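Local coordinates for cupin domain-containing protein (Rhodopseudomonas palustris, PDB 3LAG) that is of unknown function but binds metal ions, holding nickel within a cupin-type beta barrel and calcium where its two subunits meet, at residues 37-42 against 75-80; 47-52 against 85-90; 22-25 against 29-32. One frame throughout, in Å; residues are numbered along the deposited sequence.

Interaction 1 (37-42 against 75-80); sequences MDYVVV and VQHDVR. With NI (nickel (II) ion), chain F; CA (calcium ion), chain D.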
loop_
_atom_site.group_PDB
_atom_site.type_symbol
_atom_site.label_atom_id
_atom_site.label_comp_id
_atom_site.label_asym_id
_atom_site.label_seq_id
_atom_site.Cartn_x
_atom_site.Cartn_y
_atom_site.Cartn_z
HETATM N N MSE B 37 14.537 5.980 -6.460
HETATM C CA MSE B 37 14.371 5.158 -5.266
HETATM C C MSE B 37 13.689 3.850 -5.628
HETATM O O MSE B 37 12.766 3.831 -6.446
HETATM C CB MSE B 37 13.527 5.889 -4.214
HETATM C CG MSE B 37 14.216 7.069 -3.562
HETATM SE SE MSE B 37 13.067 8.032 -2.394
HETATM C CE MSE B 37 12.254 9.198 -3.719
ATOM N N ASP B 38 14.145 2.755 -5.023
ATOM C CA ASP B 38 13.392 1.508 -5.074
ATOM C C ASP B 38 11.996 1.783 -4.540
ATOM O O ASP B 38 11.803 2.644 -3.667
ATOM C CB ASP B 38 14.043 0.436 -4.202
ATOM C CG ASP B 38 15.399 -0.012 -4.720
ATOM O OD1 ASP B 38 15.792 0.286 -5.871
ATOM O OD2 ASP B 38 16.075 -0.700 -3.954
ATOM N N TYR B 39 11.021 1.042 -5.044
ATOM C CA TYR B 39 9.651 1.301 -4.653
ATOM C C TYR B 39 8.756 0.083 -4.750
ATOM O O TYR B 39 9.151 -0.973 -5.266
ATOM C CB TYR B 39 9.061 2.493 -5.419
ATOM C CG TYR B 39 8.911 2.330 -6.911
ATOM C CD1 TYR B 39 7.678 2.018 -7.476
ATOM C CD2 TYR B 39 9.990 2.519 -7.763
ATOM C CE1 TYR B 39 7.527 1.894 -8.834
ATOM C CE2 TYR B 39 9.846 2.394 -9.131
ATOM C CZ TYR B 39 8.616 2.079 -9.657
ATOM O OH TYR B 39 8.473 1.969 -11.020
ATOM N N VAL B 40 7.558 0.247 -4.206
ATOM C CA VAL B 40 6.509 -0.750 -4.237
ATOM C C VAL B 40 5.261 -0.082 -4.800
ATOM O O VAL B 40 4.940 1.055 -4.445
ATOM C CB VAL B 40 6.202 -1.265 -2.810
ATOM C CG1 VAL B 40 4.961 -2.176 -2.781
ATOM C CG2 VAL B 40 7.417 -1.970 -2.214
ATOM N N VAL B 41 4.583 -0.789 -5.694
ATOM C CA VAL B 41 3.298 -0.353 -6.215
ATOM C C VAL B 41 2.200 -1.172 -5.558
ATOM O O VAL B 41 2.274 -2.405 -5.520
ATOM C CB VAL B 41 3.230 -0.564 -7.746
ATOM C CG1 VAL B 41 1.867 -0.163 -8.302
ATOM C CG2 VAL B 41 4.353 0.205 -8.430
ATOM N N VAL B 42 1.185 -0.481 -5.046
ATOM C CA VAL B 42 -0.006 -1.136 -4.514
ATOM C C VAL B 42 -1.197 -0.681 -5.330
ATOM O O VAL B 42 -1.693 0.440 -5.146
ATOM C CB VAL B 42 -0.253 -0.802 -3.031
ATOM C CG1 VAL B 42 -1.473 -1.561 -2.528
ATOM C CG2 VAL B 42 0.976 -1.150 -2.198
ATOM N N VAL B 75 14.183 2.708 -13.082
ATOM C CA VAL B 75 13.039 2.688 -13.983
ATOM C C VAL B 75 12.842 4.077 -14.573
ATOM O O VAL B 75 12.879 5.072 -13.850
ATOM C CB VAL B 75 11.751 2.231 -13.258
ATOM C CG1 VAL B 75 10.509 2.509 -14.105
ATOM C CG2 VAL B 75 11.844 0.750 -12.909
ATOM N N GLN B 76 12.650 4.123 -15.891
ATOM C CA GLN B 76 12.386 5.360 -16.626
ATOM C C GLN B 76 11.173 5.111 -17.496
ATOM O O GLN B 76 11.182 4.212 -18.338
ATOM C CB GLN B 76 13.560 5.730 -17.547
ATOM C CG GLN B 76 14.902 5.890 -16.874
ATOM C CD GLN B 76 15.969 6.394 -17.839
ATOM O OE1 GLN B 76 16.635 7.394 -17.577
ATOM N NE2 GLN B 76 16.124 5.706 -18.964
ATOM N N HIS B 77 10.117 5.895 -17.315
ATOM C CA HIS B 77 8.898 5.628 -18.063
ATOM C C HIS B 77 7.933 6.805 -18.034
ATOM O O HIS B 77 8.036 7.687 -17.175
ATOM C CB HIS B 77 8.209 4.324 -17.575
ATOM C CG HIS B 77 7.774 4.344 -16.137
ATOM N ND1 HIS B 77 7.382 3.201 -15.470
ATOM C CD2 HIS B 77 7.664 5.354 -15.241
ATOM C CE1 HIS B 77 7.050 3.506 -14.230
ATOM N NE2 HIS B 77 7.199 4.806 -14.067
ATOM N N ASP B 78 6.996 6.795 -18.975
ATOM C CA ASP B 78 5.774 7.591 -18.858
ATOM C C ASP B 78 4.660 6.595 -18.592
ATOM O O ASP B 78 4.643 5.531 -19.193
ATOM C CB ASP B 78 5.499 8.328 -20.170
ATOM C CG ASP B 78 4.283 9.247 -20.105
ATOM O OD1 ASP B 78 3.822 9.603 -18.997
ATOM O OD2 ASP B 78 3.834 9.643 -21.200
ATOM N N VAL B 79 3.745 6.919 -17.691
ATOM C CA VAL B 79 2.623 6.041 -17.426
ATOM C C VAL B 79 1.345 6.770 -17.812
ATOM O O VAL B 79 1.153 7.936 -17.467
ATOM C CB VAL B 79 2.629 5.591 -15.969
ATOM C CG1 VAL B 79 1.287 5.025 -15.572
ATOM C CG2 VAL B 79 3.767 4.583 -15.763
ATOM N N ARG B 80 0.493 6.081 -18.559
ATOM C CA ARG B 80 -0.696 6.699 -19.119
ATOM C C ARG B 80 -1.925 5.848 -18.917
ATOM O O ARG B 80 -1.834 4.636 -18.719
ATOM C CB ARG B 80 -0.509 6.914 -20.615
ATOM C CG ARG B 80 0.806 7.580 -20.954
ATOM C CD ARG B 80 0.958 7.786 -22.442
ATOM N NE ARG B 80 0.033 8.778 -22.978
ATOM C CZ ARG B 80 0.312 10.072 -23.129
ATOM N NH1 ARG B 80 -0.593 10.893 -23.642
ATOM N NH2 ARG B 80 1.493 10.550 -22.768
HETATM NI NI NI F . 6.808 5.882 -12.277
HETATM CA CA CA D . 17.971 -1.475 -2.696
HETATM O O HOH W 1 19.150 -1.942 -4.767
HETATM O O HOH W 2 16.510 -3.239 -3.990
HETATM O O HOH W 3 5.930 7.126 -10.488
#
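Val-75, just ahead of strand 76-80, meets Tyr-39 at the end of the phenol: its CG1 methyl lies 3.7 Å from Tyr-39 OH, and the two side chains cross at about a right angle. Nothing polar passes between them. The same CG1 also rests over one face of the His-77 imidazole, offset toward the rim, so a single valine braces both aromatic groups.

His-77 approaches Tyr-39 from the opposite direction, and its CE1 comes within 3.8 Å of Tyr-39 OH, which sits obliquely to the imidazole. With CG lodged between the backbone N and the carbonyl carbon (chi1 61°), the ring swings toward the nickel, placing NE2 2.1 Å from it; water 3 also binds the metal, at 2.4 Å. His-33 and His-35 complete the histidine set familiar from metal-binding cupins, and Tyr-39, stacked on His-35 as it touches His-77, is second-shell to two of these ligands.

Asp-78 forms a salt bridge with Arg-80, whose NH2 meets the syn side of Asp-78 OD2 at 3.0 Å, close to the guanidinium plane. Val-79 covers the other face of His-77, its CG2 3.7 Å above the plane of the His-77 ring and over its centre; flanked by two valines and tied to nickel through NE2, the imidazole is probably restricted in its rotation. Arg-80 has a second acidic partner in Glu-82.

Beside Tyr-39, Asp-38 OD2 binds the calcium ion at 2.4 Å, a site shared with Asp-15 and Glu-16 of the second subunit and two waters. Strand 76-80 runs between strands 47-52 and 28-34, and strand 39-43 between 87-94 and 69-71, so these side chains meet across the barrel interior rather than along a shared edge.

Interaction 2 (47-52 against 85-90); sequences GEMTIV and AEIVFL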
loop_
_atom_site.group_PDB
_atom_site.type_symbol
_atom_site.label_atom_id
_atom_site.label_comp_id
_atom_site.label_asym_id
_atom_site.label_seq_id
_atom_site.Cartn_x
_atom_site.Cartn_y
_atom_site.Cartn_z
ATOM N N GLY B 47 -6.805 -2.694 -13.216
ATOM C CA GLY B 47 -6.680 -1.753 -14.305
ATOM C C GLY B 47 -5.671 -2.188 -15.327
ATOM O O GLY B 47 -4.945 -3.165 -15.135
ATOM N N GLU B 48 -5.629 -1.413 -16.406
ATOM C CA GLU B 48 -4.684 -1.639 -17.485
ATOM C C GLU B 48 -3.975 -0.323 -17.729
ATOM O O GLU B 48 -4.544 0.627 -18.263
ATOM C CB GLU B 48 -5.394 -2.142 -18.739
ATOM C CG GLU B 48 -6.205 -3.393 -18.487
ATOM C CD GLU B 48 -6.877 -3.898 -19.735
ATOM O OE1 GLU B 48 -8.017 -3.467 -20.017
ATOM O OE2 GLU B 48 -6.262 -4.724 -20.434
HETATM N N MSE B 49 -2.727 -0.279 -17.276
HETATM C CA MSE B 49 -1.910 0.934 -17.237
HETATM C C MSE B 49 -0.877 0.948 -18.356
HETATM O O MSE B 49 -0.003 0.078 -18.410
HETATM C CB MSE B 49 -1.207 1.005 -15.868
HETATM C CG MSE B 49 -0.460 2.295 -15.575
HETATM SE SE MSE B 49 0.381 2.271 -13.814
HETATM C CE MSE B 49 1.798 1.006 -14.273
ATOM N N THR B 50 -0.963 1.941 -19.239
ATOM C CA THR B 50 -0.015 2.049 -20.333
ATOM C C THR B 50 1.336 2.546 -19.816
ATOM O O THR B 50 1.417 3.552 -19.105
ATOM C CB THR B 50 -0.561 2.976 -21.422
ATOM O OG1 THR B 50 -1.764 2.406 -21.953
ATOM C CG2 THR B 50 0.450 3.151 -22.540
ATOM N N ILE B 51 2.395 1.814 -20.161
ATOM C CA ILE B 51 3.751 2.205 -19.812
ATOM C C ILE B 51 4.498 2.482 -21.103
ATOM O O ILE B 51 4.547 1.618 -21.987
ATOM C CB ILE B 51 4.493 1.085 -19.053
ATOM C CG1 ILE B 51 3.702 0.691 -17.800
ATOM C CG2 ILE B 51 5.914 1.531 -18.716
ATOM C CD1 ILE B 51 4.352 -0.393 -16.958
ATOM N N VAL B 52 5.045 3.688 -21.231
ATOM C CA VAL B 52 5.812 4.058 -22.414
ATOM C C VAL B 52 7.288 4.036 -22.055
ATOM O O VAL B 52 7.745 4.769 -21.167
ATOM C CB VAL B 52 5.446 5.449 -22.947
ATOM C CG1 VAL B 52 6.135 5.691 -24.302
ATOM C CG2 VAL B 52 3.932 5.603 -23.061
ATOM N N ALA B 85 -11.460 3.547 -17.546
ATOM C CA ALA B 85 -11.613 3.556 -16.090
ATOM C C ALA B 85 -10.466 4.301 -15.417
ATOM O O ALA B 85 -9.316 4.193 -15.834
ATOM C CB ALA B 85 -11.675 2.135 -15.566
ATOM N N GLU B 86 -10.781 5.048 -14.366
ATOM C CA GLU B 86 -9.749 5.687 -13.568
ATOM C C GLU B 86 -8.780 4.629 -13.055
ATOM O O GLU B 86 -9.194 3.556 -12.609
ATOM C CB GLU B 86 -10.374 6.431 -12.385
ATOM C CG GLU B 86 -9.367 7.270 -11.591
ATOM C CD GLU B 86 -9.953 7.879 -10.321
ATOM O OE1 GLU B 86 -11.029 7.423 -9.881
ATOM O OE2 GLU B 86 -9.336 8.812 -9.751
ATOM N N ILE B 87 -7.487 4.926 -13.142
ATOM C CA ILE B 87 -6.450 4.067 -12.588
ATOM C C ILE B 87 -5.997 4.659 -11.260
ATOM O O ILE B 87 -5.787 5.866 -11.167
ATOM C CB ILE B 87 -5.261 3.965 -13.576
ATOM C CG1 ILE B 87 -5.652 3.078 -14.765
ATOM C CG2 ILE B 87 -4.010 3.457 -12.871
ATOM C CD1 ILE B 87 -4.614 3.063 -15.874
ATOM N N VAL B 88 -5.874 3.825 -10.229
ATOM C CA VAL B 88 -5.479 4.297 -8.908
ATOM C C VAL B 88 -4.495 3.327 -8.287
ATOM O O VAL B 88 -4.735 2.127 -8.224
ATOM C CB VAL B 88 -6.682 4.429 -7.962
ATOM C CG1 VAL B 88 -6.243 5.081 -6.656
ATOM C CG2 VAL B 88 -7.805 5.234 -8.624
ATOM N N PHE B 89 -3.367 3.858 -7.831
ATOM C CA PHE B 89 -2.381 3.046 -7.141
ATOM C C PHE B 89 -1.590 3.912 -6.185
ATOM O O PHE B 89 -1.481 5.125 -6.378
ATOM C CB PHE B 89 -1.436 2.331 -8.120
ATOM C CG PHE B 89 -0.679 3.255 -9.026
ATOM C CD1 PHE B 89 0.604 3.679 -8.708
ATOM C CD2 PHE B 89 -1.226 3.659 -10.232
ATOM C CE1 PHE B 89 1.306 4.522 -9.559
ATOM C CE2 PHE B 89 -0.524 4.504 -11.086
ATOM C CZ PHE B 89 0.744 4.929 -10.743
ATOM N N LEU B 90 -1.060 3.282 -5.147
ATOM C CA LEU B 90 -0.106 3.925 -4.262
ATOM C C LEU B 90 1.292 3.483 -4.653
ATOM O O LEU B 90 1.522 2.337 -5.044
ATOM C CB LEU B 90 -0.391 3.601 -2.786
ATOM C CG LEU B 90 -1.411 4.512 -2.083
ATOM C CD1 LEU B 90 -2.751 4.560 -2.787
ATOM C CD2 LEU B 90 -1.584 4.089 -0.627
#
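The strand bearing Met-49 crosses the one bearing Ile-87 and Phe-89 almost perpendicularly, the short axes passing 7.8 Å apart at 83°, and no hydrogen bond joins the two segments. Side chains fill the interval. Ile-87 pushes its CD1 methyl against the backbone opposite, 3.4 Å from Glu-48 O. The same methyl also lies against CA and CB of Met-49.

Met-49, present as selenomethionine, leaves its strand extended, CG anti to the backbone N (chi1 -172°), and bends only at its last torsion. This carries the selenium to Phe-89, where Met-49 SE is 3.6 Å from Phe-89 CE2. Measured to the centroid of the Phe-89 ring, Met-49 SE stands 39° off the ring normal, so the approach is oblique. Ile-87 CG2 meets the edge of the Phe-89 ring in its plane, linking the two halves of the contact.

Val-79 also packs on Met-49, and Trp-22 meets Phe-89. The Met-49 to Phe-89 pair is a Met-aromatic contact, set with Ile-87 in the apolar filling between the crossed strand layers of a cupin barrel.

Interaction 3 (22-25 against 29-32); sequences WRLP and ATGH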
loop_
_atom_site.group_PDB
_atom_site.type_symbol
_atom_site.label_atom_id
_atom_site.label_comp_id
_atom_site.label_asym_id
_atom_site.label_seq_id
_atom_site.Cartn_x
_atom_site.Cartn_y
_atom_site.Cartn_z
ATOM N N TRP B 22 -1.524 7.903 -6.617
ATOM C CA TRP B 22 -1.650 8.330 -8.006
ATOM C C TRP B 22 -3.042 8.025 -8.524
ATOM O O TRP B 22 -3.541 6.914 -8.364
ATOM C CB TRP B 22 -0.601 7.637 -8.892
ATOM C CG TRP B 22 0.774 8.171 -8.659
ATOM C CD1 TRP B 22 1.731 7.668 -7.817
ATOM C CD2 TRP B 22 1.344 9.341 -9.254
ATOM N NE1 TRP B 22 2.863 8.452 -7.857
ATOM C CE2 TRP B 22 2.653 9.480 -8.739
ATOM C CE3 TRP B 22 0.877 10.280 -10.181
ATOM C CZ2 TRP B 22 3.493 10.526 -9.113
ATOM C CZ3 TRP B 22 1.717 11.319 -10.555
ATOM C CH2 TRP B 22 3.012 11.431 -10.023
ATOM N N ARG B 23 -3.665 9.027 -9.134
ATOM C CA ARG B 23 -4.961 8.860 -9.780
ATOM C C ARG B 23 -4.840 9.332 -11.212
ATOM O O ARG B 23 -4.502 10.490 -11.473
ATOM C CB ARG B 23 -6.041 9.656 -9.046
ATOM C CG ARG B 23 -6.400 9.054 -7.717
ATOM C CD ARG B 23 -7.484 9.846 -6.997
ATOM N NE ARG B 23 -7.954 9.121 -5.824
ATOM C CZ ARG B 23 -8.972 8.266 -5.826
ATOM N NH1 ARG B 23 -9.659 8.026 -6.935
ATOM N NH2 ARG B 23 -9.316 7.658 -4.703
ATOM N N LEU B 24 -5.104 8.425 -12.143
ATOM C CA LEU B 24 -5.016 8.740 -13.561
ATOM C C LEU B 24 -6.384 8.642 -14.207
ATOM O O LEU B 24 -6.900 7.544 -14.439
ATOM C CB LEU B 24 -4.036 7.812 -14.279
ATOM C CG LEU B 24 -2.575 8.253 -14.270
ATOM C CD1 LEU B 24 -1.966 8.114 -12.892
ATOM C CD2 LEU B 24 -1.802 7.435 -15.288
ATOM N N PRO B 25 -6.981 9.801 -14.510
ATOM C CA PRO B 25 -8.234 9.799 -15.273
ATOM C C PRO B 25 -8.020 9.201 -16.671
ATOM O O PRO B 25 -6.902 9.148 -17.165
ATOM C CB PRO B 25 -8.551 11.292 -15.408
ATOM C CG PRO B 25 -7.856 11.937 -14.266
ATOM C CD PRO B 25 -6.588 11.158 -14.092
ATOM N N ALA B 29 -1.709 11.231 -18.341
ATOM C CA ALA B 29 -0.332 10.741 -18.307
ATOM C C ALA B 29 0.451 11.431 -17.196
ATOM O O ALA B 29 0.221 12.600 -16.905
ATOM C CB ALA B 29 0.349 10.963 -19.653
ATOM N N THR B 30 1.382 10.709 -16.581
ATOM C CA THR B 30 2.260 11.300 -15.571
ATOM C C THR B 30 3.305 12.201 -16.207
ATOM O O THR B 30 3.844 13.095 -15.551
ATOM C CB THR B 30 3.036 10.216 -14.809
ATOM O OG1 THR B 30 3.762 9.406 -15.743
ATOM C CG2 THR B 30 2.089 9.311 -14.043
ATOM N N GLY B 31 3.578 11.954 -17.485
ATOM C CA GLY B 31 4.786 12.448 -18.115
ATOM C C GLY B 31 5.956 11.529 -17.799
ATOM O O GLY B 31 5.966 10.835 -16.778
ATOM N N HIS B 32 6.935 11.503 -18.696
ATOM C CA HIS B 32 8.135 10.705 -18.500
ATOM C C HIS B 32 8.886 11.154 -17.257
ATOM O O HIS B 32 9.066 12.353 -17.019
ATOM C CB HIS B 32 9.046 10.819 -19.720
ATOM C CG HIS B 32 10.148 9.812 -19.732
ATOM N ND1 HIS B 32 11.330 9.990 -19.045
ATOM C CD2 HIS B 32 10.243 8.606 -20.339
ATOM C CE1 HIS B 32 12.106 8.938 -19.231
ATOM N NE2 HIS B 32 11.470 8.084 -20.012
#
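Trp-22 brings the six-membered part of its indole up to the methyl of Thr-30, with CZ3 4.0 Å and CE3 4.2 Å from Thr-30 CG2. The methyl arrives obliquely to the ring. Leu-24, two residues on, adds a looser touch to the same methyl, its CD1 lying 4.4 Å from Thr-30 CG2, so this one carbon takes up the whole apolar side of the contact.

The threonine divides its branches by chemistry. At chi1 56° OG1 sits between the backbone N and the carbonyl carbon, which leaves CG2 anti to that carbon and directed at Trp-22. Thr-30 OG1 donates to Gly-31 O at 2.8 Å, from a position tilted 33° out of the carbonyl plane, and it also hydrogen-bonds Val-79 N on the neighbouring strand. Gly-31 O is shared with ND1 of His-33, a nickel ligand, which probably makes Thr-30 a distant, outer-shell neighbour of the metal site.

A valine here would probably leave Val-79 N without this acceptor and Gly-31 O without one of its donors. The contact thus pairs a weak, undirected apolar touch on one branch of Thr-30 with directed polar bonds on the other, and the latter probably do most to fix the rotation of the side chain.

In the fold
The three contacts illustrate how side chains pack within a small all-beta cupin barrel. Interaction 3 comes first along the sequence and is complete before the others begin, whereas the segments of interactions 1 and 2 alternate. Their centres are close: about 11 Å from interaction 1 to each of the others, and about 8 Å between interactions 2 and 3. Interactions 1 and 2 span the interior; interaction 3 is local in sequence, joining strands 17-24 and 28-34 with strand 4-13 between them in the sheet. Strand 76-80 pairs with both 47-52 and 28-34, and it carries nickel ligand His-77 as well as Val-79, which packs on Met-49 of interaction 2.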